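Local coordinates for protein diphosphomevalonate decarboxylase, putative (Trypanosoma brucei, PDB 2HKE) that probably catalyses the ATP-dependent decarboxylation of (R)-5-diphosphomevalonate to isopentenyl diphosphate, a precursor of sterols and other isoprenoids, at residues 50-56 against 96-102; 115-120 against 143-147; 304-308 against 327-332. The protein carries 1 engineered substitution. One frame throughout, in Å; residues are numbered along the deposited sequence.

Contact 1 (50-56 against 96-102); sequences TSVELRD and KKVNIVS
Strands 50-55 and 97-102 run antiparallel, their axes 4.5 Å apart at closest and their directions 158° from each other. The hydrogen-bonded pairs Ser51-Val101, Glu53-Asn99 and Arg55-Lys97 supply six backbone bonds. The last pair is uneven: Arg55 N reaches Lys97 O at 2.7 Å, whereas the return bond from Lys97 N to Arg55 O stretches to 3.2 Å.

On the face of the non-hydrogen-bonded pairs, Val52 and Ile100 stand side by side, and Leu54 sets CD2 3.9 Å from CB of Val98 while its CD1 lies against the first carbons of Lys96. Farther along this face Thr50 OG1 and Ser102 OG share a 3.0 Å hydrogen bond. On the other face Arg55 folds back, bent at both chi2 and chi3, which swings NH1 to 2.9 Å from Asn99 OD1. NH1 lies in the amide plane on a lone pair of that oxygen, although the guanidinium and amide planes stand 58° apart. Asn99 ND2 turns to Thr62 OG1, fixing which way the amide faces. Lys96 NZ makes a long salt bridge with Asp56 OD1 and also bonds Glu92 O.

Strands 5-15 and 62-65 flank the pair, and helix 114-130 packs on the Val52 and Leu54 face, the layered alpha/beta build of the N-terminal domain of GHMP-superfamily enzymes.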
loop_
_atom_site.group_PDB
_atom_site.type_symbol
_atom_site.label_atom_id
_atom_site.label_comp_id
_atom_site.label_asym_id
_atom_site.label_seq_id
_atom_site.Cartn_x
_atom_site.Cartn_y
_atom_site.Cartn_z
ATOM N N THR A 50 -9.624 12.960 -3.726
ATOM C CA THR A 50 -11.000 13.188 -3.247
ATOM C C THR A 50 -11.260 14.670 -3.021
ATOM O O THR A 50 -10.431 15.368 -2.457
ATOM C CB THR A 50 -11.291 12.471 -1.907
ATOM O OG1 THR A 50 -11.200 11.065 -2.078
ATOM C CG2 THR A 50 -12.658 12.811 -1.318
ATOM N N SER A 51 -12.447 15.081 -3.423
ATOM C CA SER A 51 -12.987 16.403 -3.157
ATOM C C SER A 51 -14.243 16.224 -2.331
ATOM O O SER A 51 -15.065 15.342 -2.594
ATOM C CB SER A 51 -13.304 17.149 -4.470
ATOM O OG SER A 51 -12.106 17.617 -5.096
ATOM N N VAL A 52 -14.402 17.043 -1.307
ATOM C CA VAL A 52 -15.626 17.014 -0.542
ATOM C C VAL A 52 -16.211 18.426 -0.470
ATOM O O VAL A 52 -15.453 19.405 -0.423
ATOM C CB VAL A 52 -15.418 16.412 0.883
ATOM C CG1 VAL A 52 -14.785 15.002 0.793
ATOM C CG2 VAL A 52 -14.555 17.334 1.764
ATOM N N GLU A 53 -17.540 18.501 -0.434
ATOM C CA GLU A 53 -18.240 19.780 -0.241
ATOM C C GLU A 53 -19.331 19.644 0.803
ATOM O O GLU A 53 -20.171 18.772 0.688
ATOM C CB GLU A 53 -18.836 20.251 -1.565
ATOM C CG GLU A 53 -19.169 21.758 -1.576
ATOM C CD GLU A 53 -20.092 22.176 -2.737
ATOM O OE1 GLU A 53 -20.295 21.422 -3.727
ATOM O OE2 GLU A 53 -20.647 23.286 -2.631
ATOM N N LEU A 54 -19.309 20.479 1.844
ATOM C CA LEU A 54 -20.400 20.446 2.838
ATOM C C LEU A 54 -21.595 21.145 2.229
ATOM O O LEU A 54 -21.437 22.123 1.501
ATOM C CB LEU A 54 -20.026 21.103 4.169
ATOM C CG LEU A 54 -19.078 20.370 5.126
ATOM C CD1 LEU A 54 -19.367 20.753 6.570
ATOM C CD2 LEU A 54 -19.193 18.884 5.003
ATOM N N ARG A 55 -22.778 20.604 2.491
ATOM C CA ARG A 55 -24.016 21.096 1.892
ATOM C C ARG A 55 -25.112 21.275 2.948
ATOM O O ARG A 55 -25.150 20.572 3.987
ATOM C CB ARG A 55 -24.514 20.108 0.826
ATOM C CG ARG A 55 -23.567 19.830 -0.341
ATOM C CD ARG A 55 -23.437 21.031 -1.285
ATOM N NE ARG A 55 -24.726 21.483 -1.824
ATOM C CZ ARG A 55 -25.319 21.025 -2.933
ATOM N NH1 ARG A 55 -24.765 20.082 -3.688
ATOM N NH2 ARG A 55 -26.494 21.523 -3.302
ATOM N N ASP A 56 -25.993 22.237 2.670
ATOM C CA ASP A 56 -27.265 22.422 3.399
ATOM C C ASP A 56 -28.475 22.116 2.517
ATOM O O ASP A 56 -29.509 21.649 3.001
ATOM C CB ASP A 56 -27.371 23.863 3.886
ATOM C CG ASP A 56 -26.661 24.070 5.186
ATOM O OD1 ASP A 56 -27.084 23.440 6.182
ATOM O OD2 ASP A 56 -25.673 24.847 5.212
ATOM N N LYS A 96 -24.616 18.929 8.805
ATOM C CA LYS A 96 -24.434 19.163 7.391
ATOM C C LYS A 96 -24.285 17.814 6.718
ATOM O O LYS A 96 -23.741 16.880 7.310
ATOM C CB LYS A 96 -23.165 19.976 7.126
ATOM C CG LYS A 96 -23.091 21.311 7.823
ATOM C CD LYS A 96 -23.853 22.369 7.063
ATOM C CE LYS A 96 -23.808 23.727 7.789
ATOM N NZ LYS A 96 -24.743 23.708 8.967
ATOM N N LYS A 97 -24.771 17.732 5.484
ATOM C CA LYS A 97 -24.503 16.603 4.617
ATOM C C LYS A 97 -23.305 16.970 3.750
ATOM O O LYS A 97 -22.930 18.141 3.623
ATOM C CB LYS A 97 -25.689 16.291 3.700
ATOM C CG LYS A 97 -27.011 16.108 4.407
ATOM C CD LYS A 97 -27.015 14.898 5.318
ATOM C CE LYS A 97 -28.194 14.948 6.262
ATOM N NZ LYS A 97 -28.202 16.216 7.043
ATOM N N VAL A 98 -22.732 15.961 3.127
ATOM C CA VAL A 98 -21.545 16.150 2.349
ATOM C C VAL A 98 -21.677 15.463 0.990
ATOM O O VAL A 98 -22.273 14.390 0.884
ATOM C CB VAL A 98 -20.328 15.634 3.151
ATOM C CG1 VAL A 98 -20.479 14.130 3.501
ATOM C CG2 VAL A 98 -19.039 15.929 2.439
ATOM N N ASN A 99 -21.169 16.117 -0.046
ATOM C CA ASN A 99 -20.940 15.482 -1.356
ATOM C C ASN A 99 -19.476 15.089 -1.418
ATOM O O ASN A 99 -18.622 15.943 -1.290
ATOM C CB ASN A 99 -21.153 16.404 -2.572
ATOM C CG ASN A 99 -22.560 16.965 -2.678
ATOM O OD1 ASN A 99 -22.720 18.188 -2.787
ATOM N ND2 ASN A 99 -23.565 16.103 -2.713
ATOM N N ILE A 100 -19.208 13.812 -1.615
ATOM C CA ILE A 100 -17.855 13.278 -1.760
ATOM C C ILE A 100 -17.686 12.774 -3.180
ATOM O O ILE A 100 -18.538 12.013 -3.671
ATOM C CB ILE A 100 -17.663 12.048 -0.841
ATOM C CG1 ILE A 100 -18.013 12.375 0.616
ATOM C CG2 ILE A 100 -16.243 11.500 -0.942
ATOM C CD1 ILE A 100 -18.134 11.148 1.462
ATOM N N VAL A 101 -16.584 13.167 -3.803
ATOM C CA VAL A 101 -16.282 12.783 -5.178
ATOM C C VAL A 101 -14.858 12.283 -5.174
ATOM O O VAL A 101 -13.947 13.010 -4.772
ATOM C CB VAL A 101 -16.436 13.998 -6.133
ATOM C CG1 VAL A 101 -15.982 13.641 -7.546
ATOM C CG2 VAL A 101 -17.872 14.536 -6.099
ATOM N N SER A 102 -14.676 11.019 -5.555
ATOM C CA SER A 102 -13.391 10.383 -5.429
ATOM C C SER A 102 -12.978 9.780 -6.764
ATOM O O SER A 102 -13.815 9.218 -7.471
ATOM C CB SER A 102 -13.469 9.290 -4.382
ATOM O OG SER A 102 -13.748 9.887 -3.147
#

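Contact 2 (115-120 against 143-147); sequences SASGYC and GSGSA. With SO4 (sulfate ion), chain C.
A sulfate oxygen, O4, takes a 2.9 Å hydrogen bond from the backbone N of Gly145, which sits between two residues that pack on helix 114-130: Ser144 against Tyr119, and Ser146 against Ala116. Segment 115-120 takes in the end of the glycine- and serine-rich motif of the GHMP superfamily and runs on along helix 114-130, and 143-147 belongs to a second serine-glycine loop. In related mevalonate diphosphate decarboxylases the latter loop meets the substrate diphosphate, so the sulfate, probably from the crystallisation liquor, plausibly marks that anion site. Lys22 NZ, Tyr19 OH, Thr200 OG1 and Arg77 NH1 also hydrogen-bond the ion. Ser144 OG, turned anti to the backbone N (chi1 -178°), lies 3.1 Å from O3 of the sulfate, close enough to share a hydrogen bond.

Behind the anion, the loop is packed rather than bonded to the helix. The Tyr119 ring spreads beneath Gly143, whose CA sits over the ring face 3.9 Å from its centroid, a CH-pi contact that the absence of a side chain on Gly143 allows to be this close. The carbonyl O of Gly143 lies over the ring too, displaced toward the rim, and accepts from Arg77 NH1; that same nitrogen also bonds the sulfate, so one arginine ties loop to ion. Beside the ring, Ser144 CB comes 3.6 Å from Tyr119 CD2.

Deeper in, Ala147 plugs its methyl into the helix surface. Its CB lies 3.6 Å from Tyr119 CB and, pressed tightly against the backbone, 3.1 Å from Ala116 O.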
loop_
_atom_site.group_PDB
_atom_site.type_symbol
_atom_site.label_atom_id
_atom_site.label_comp_id
_atom_site.label_asym_id
_atom_site.label_seq_id
_atom_site.Cartn_x
_atom_site.Cartn_y
_atom_site.Cartn_z
ATOM N N SER A 115 -7.441 1.298 -2.948
ATOM C CA SER A 115 -8.388 1.518 -1.837
ATOM C C SER A 115 -7.700 2.165 -0.632
ATOM O O SER A 115 -8.275 3.034 0.042
ATOM C CB SER A 115 -9.064 0.203 -1.431
ATOM O OG SER A 115 -8.244 -0.458 -0.485
ATOM N N ALA A 116 -6.458 1.784 -0.379
ATOM C CA ALA A 116 -5.668 2.393 0.693
ATOM C C ALA A 116 -5.549 3.895 0.480
ATOM O O ALA A 116 -5.745 4.692 1.398
ATOM C CB ALA A 116 -4.278 1.797 0.727
ATOM N N SER A 117 -5.183 4.269 -0.732
ATOM C CA SER A 117 -4.972 5.674 -1.038
ATOM C C SER A 117 -6.302 6.435 -1.059
ATOM O O SER A 117 -6.395 7.593 -0.564
ATOM C CB SER A 117 -4.203 5.772 -2.347
ATOM O OG SER A 117 -4.909 5.135 -3.404
ATOM N N GLY A 118 -7.334 5.782 -1.571
ATOM C CA GLY A 118 -8.664 6.377 -1.690
ATOM C C GLY A 118 -9.304 6.704 -0.356
ATOM O O GLY A 118 -9.808 7.803 -0.145
ATOM N N TYR A 119 -9.273 5.764 0.577
ATOM C CA TYR A 119 -9.827 6.008 1.890
ATOM C C TYR A 119 -8.995 7.011 2.671
ATOM O O TYR A 119 -9.543 7.799 3.460
ATOM C CB TYR A 119 -9.930 4.695 2.662
ATOM C CG TYR A 119 -11.126 3.896 2.205
ATOM C CD1 TYR A 119 -12.397 4.386 2.391
ATOM C CD2 TYR A 119 -10.982 2.632 1.630
ATOM C CE1 TYR A 119 -13.517 3.654 2.032
ATOM C CE2 TYR A 119 -12.121 1.889 1.231
ATOM C CZ TYR A 119 -13.369 2.434 1.448
ATOM O OH TYR A 119 -14.533 1.791 1.104
ATOM N N CYS A 120 -7.688 6.976 2.480
ATOM C CA CYS A 120 -6.834 7.981 3.141
ATOM C C CYS A 120 -7.160 9.385 2.611
ATOM O O CYS A 120 -7.342 10.318 3.385
ATOM C CB CYS A 120 -5.401 7.661 2.940
ATOM S SG CYS A 120 -4.301 8.689 3.915
ATOM N N GLY A 143 -12.150 2.911 7.061
ATOM C CA GLY A 143 -12.451 2.674 5.684
ATOM C C GLY A 143 -11.681 1.493 5.187
ATOM O O GLY A 143 -12.269 0.642 4.557
ATOM N N SER A 144 -10.378 1.448 5.462
ATOM C CA SER A 144 -9.516 0.302 5.112
ATOM C C SER A 144 -8.325 0.307 6.035
ATOM O O SER A 144 -7.677 1.327 6.250
ATOM C CB SER A 144 -8.999 0.349 3.648
ATOM O OG SER A 144 -8.229 -0.800 3.403
ATOM N N GLY A 145 -7.958 -0.850 6.548
ATOM C CA GLY A 145 -6.842 -0.880 7.483
ATOM C C GLY A 145 -5.571 -0.301 6.896
ATOM O O GLY A 145 -4.950 0.575 7.493
ATOM N N SER A 146 -5.203 -0.719 5.695
ATOM C CA SER A 146 -3.940 -0.234 5.138
ATOM C C SER A 146 -3.999 1.271 4.805
ATOM O O SER A 146 -2.965 1.911 4.752
ATOM C CB SER A 146 -3.548 -1.110 3.957
ATOM O OG SER A 146 -4.212 -0.689 2.818
ATOM N N ALA A 147 -5.200 1.855 4.667
ATOM C CA ALA A 147 -5.311 3.315 4.424
ATOM C C ALA A 147 -4.709 4.110 5.554
ATOM O O ALA A 147 -4.205 5.223 5.360
ATOM C CB ALA A 147 -6.787 3.761 4.183
HETATM S S SO4 C . -9.484 -4.137 5.241
HETATM O O1 SO4 C . -10.447 -5.168 5.577
HETATM O O2 SO4 C . -8.394 -4.711 4.487
HETATM O O3 SO4 C . -10.114 -3.106 4.425
HETATM O O4 SO4 C . -8.934 -3.558 6.469
#

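Contact 3 (304-308 against 327-332); sequences KEDLP and FGDREL
Leu332 drives its branched end between Leu307, Pro308 and the carbon chain of Lys304, and this apolar cluster is the close-packed part of the contact. CD2 of Leu332 rests 3.8 Å from CD1 of Leu307, the two leucines lying at a slant to each other. Its other methyl, CD1, is 4.0 Å from CG of Pro308, the two side chains crossing at about a right angle. Leu307 has CG anti to its own nitrogen (chi1 -176°), and the resulting reach lets CD2 approach CE2 of Phe327 at 4.0 Å, the two side chains passing in opposite directions.

Toward solvent the contact thins to a single polar link. The extended Lys304 chain runs past Leu332, with Lys304 CG 4.0 Å from Leu332 CD1, and brings NZ to Asp329 OD2 at 3.0 Å; this is a salt bridge, but as a hydrogen bond it is weak. Asp329 is meanwhile the N-cap of helix 330-338: its OD1 accepts from Leu332 N at 3.2 Å, approached from above the carboxylate plane. One carboxylate thus caps a helix and receives the lysine.

Gln184 of strand 183-189 and Gln361 of strand 358-363 both touch Leu307 and Leu332, which places the cluster where the starts of helices 307-317 and 330-338 meet over the five-stranded sheet of the C-terminal domain.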
loop_
_atom_site.group_PDB
_atom_site.type_symbol
_atom_site.label_atom_id
_atom_site.label_comp_id
_atom_site.label_asym_id
_atom_site.label_seq_id
_atom_site.Cartn_x
_atom_site.Cartn_y
_atom_site.Cartn_z
ATOM N N LYS A 304 19.157 3.174 -4.734
ATOM C CA LYS A 304 19.314 3.918 -5.989
ATOM C C LYS A 304 20.514 3.508 -6.838
ATOM O O LYS A 304 20.388 3.290 -8.040
ATOM C CB LYS A 304 19.372 5.412 -5.663
ATOM C CG LYS A 304 19.031 6.277 -6.831
ATOM C CD LYS A 304 18.754 7.740 -6.460
ATOM C CE LYS A 304 18.379 8.430 -7.790
ATOM N NZ LYS A 304 18.346 9.977 -7.874
ATOM N N GLU A 305 21.684 3.420 -6.221
ATOM C CA GLU A 305 22.930 2.978 -6.896
ATOM C C GLU A 305 22.789 1.630 -7.623
ATOM O O GLU A 305 23.417 1.382 -8.673
ATOM C CB GLU A 305 24.106 2.962 -5.903
ATOM C CG GLU A 305 23.957 1.957 -4.789
ATOM C CD GLU A 305 24.821 2.278 -3.547
ATOM O OE1 GLU A 305 26.085 2.362 -3.696
ATOM O OE2 GLU A 305 24.219 2.489 -2.446
ATOM N N ASP A 306 21.949 0.752 -7.071
ATOM C CA ASP A 306 21.816 -0.598 -7.571
ATOM C C ASP A 306 20.652 -0.734 -8.541
ATOM O O ASP A 306 20.503 -1.768 -9.170
ATOM C CB ASP A 306 21.588 -1.553 -6.406
ATOM C CG ASP A 306 22.854 -1.790 -5.578
ATOM O OD1 ASP A 306 23.957 -1.694 -6.160
ATOM O OD2 ASP A 306 22.757 -2.073 -4.355
ATOM N N LEU A 307 19.839 0.293 -8.680
ATOM C CA LEU A 307 18.574 0.145 -9.371
ATOM C C LEU A 307 18.785 -0.085 -10.873
ATOM O O LEU A 307 18.092 -0.909 -11.438
ATOM C CB LEU A 307 17.651 1.323 -9.095
ATOM C CG LEU A 307 16.231 1.244 -9.701
ATOM C CD1 LEU A 307 15.193 1.956 -8.800
ATOM C CD2 LEU A 307 16.117 1.683 -11.158
ATOM N N PRO A 308 19.645 0.712 -11.549
ATOM C CA PRO A 308 19.777 0.491 -13.005
ATOM C C PRO A 308 20.154 -0.909 -13.382
ATOM O O PRO A 308 19.509 -1.471 -14.320
ATOM C CB PRO A 308 20.843 1.516 -13.412
ATOM C CG PRO A 308 20.509 2.669 -12.404
ATOM C CD PRO A 308 20.456 1.869 -11.154
ATOM N N PHE A 327 8.309 5.994 -14.178
ATOM C CA PHE A 327 9.328 6.318 -13.199
ATOM C C PHE A 327 9.093 7.729 -12.656
ATOM O O PHE A 327 9.005 8.659 -13.419
ATOM C CB PHE A 327 10.725 6.244 -13.816
ATOM C CG PHE A 327 11.384 4.861 -13.742
ATOM C CD1 PHE A 327 10.668 3.727 -14.053
ATOM C CD2 PHE A 327 12.706 4.732 -13.354
ATOM C CE1 PHE A 327 11.273 2.487 -13.988
ATOM C CE2 PHE A 327 13.322 3.499 -13.327
ATOM C CZ PHE A 327 12.608 2.395 -13.637
ATOM N N GLY A 328 8.993 7.871 -11.351
ATOM C CA GLY A 328 8.961 9.200 -10.721
ATOM C C GLY A 328 10.266 9.953 -10.996
ATOM O O GLY A 328 10.273 11.187 -11.086
ATOM N N ASP A 329 11.377 9.214 -11.104
ATOM C CA ASP A 329 12.722 9.791 -11.244
ATOM C C ASP A 329 13.238 9.640 -12.690
ATOM O O ASP A 329 13.744 8.611 -13.098
ATOM C CB ASP A 329 13.618 9.095 -10.188
ATOM C CG ASP A 329 14.981 9.683 -10.032
ATOM O OD1 ASP A 329 15.525 10.354 -10.948
ATOM O OD2 ASP A 329 15.575 9.439 -8.928
ATOM N N ARG A 330 13.145 10.696 -13.509
ATOM C CA ARG A 330 13.512 10.669 -14.921
ATOM C C ARG A 330 15.001 10.388 -15.097
ATOM O O ARG A 330 15.368 9.675 -16.054
ATOM C CB ARG A 330 13.143 11.992 -15.595
ATOM N N GLU A 331 15.825 10.982 -14.301
ATOM C CA GLU A 331 17.241 10.803 -14.433
ATOM C C GLU A 331 17.616 9.336 -14.194
ATOM O O GLU A 331 18.530 8.788 -14.819
ATOM C CB GLU A 331 17.960 11.703 -13.433
ATOM C CG GLU A 331 17.669 13.179 -13.576
ATOM C CD GLU A 331 17.763 13.694 -14.995
ATOM O OE1 GLU A 331 18.871 13.581 -15.607
ATOM O OE2 GLU A 331 16.722 14.215 -15.501
ATOM N N LEU A 332 16.912 8.697 -13.269
ATOM C CA LEU A 332 17.198 7.340 -12.949
ATOM C C LEU A 332 16.797 6.443 -14.136
ATOM O O LEU A 332 17.475 5.482 -14.492
ATOM C CB LEU A 332 16.424 6.995 -11.669
ATOM C CG LEU A 332 16.819 5.736 -10.994
ATOM C CD1 LEU A 332 18.368 5.610 -10.762
ATOM C CD2 LEU A 332 15.960 5.607 -9.670
#

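How the contacts relate
The three contacts follow one another along the chain, each closing before the next opens. Contacts 1 and 2 belong to the N-terminal domain; their centres are about 18 Å apart, and they touch where Thr50 packs near Gly118. Helix 114-130 joins them: it is the next regular element after strand 97-104 of contact 1, lies on that sheet, and carries one half of contact 2 at its start. Contact 3 is in the C-terminal domain, its centre about 28 Å from that of contact 2 and about 39 Å from that of contact 1, where two helix starts pack over a separate five-stranded sheet. Contact 2, nearest the middle of the chain, contributes to the sulfate site, which plausibly marks where the substrate diphosphate binds.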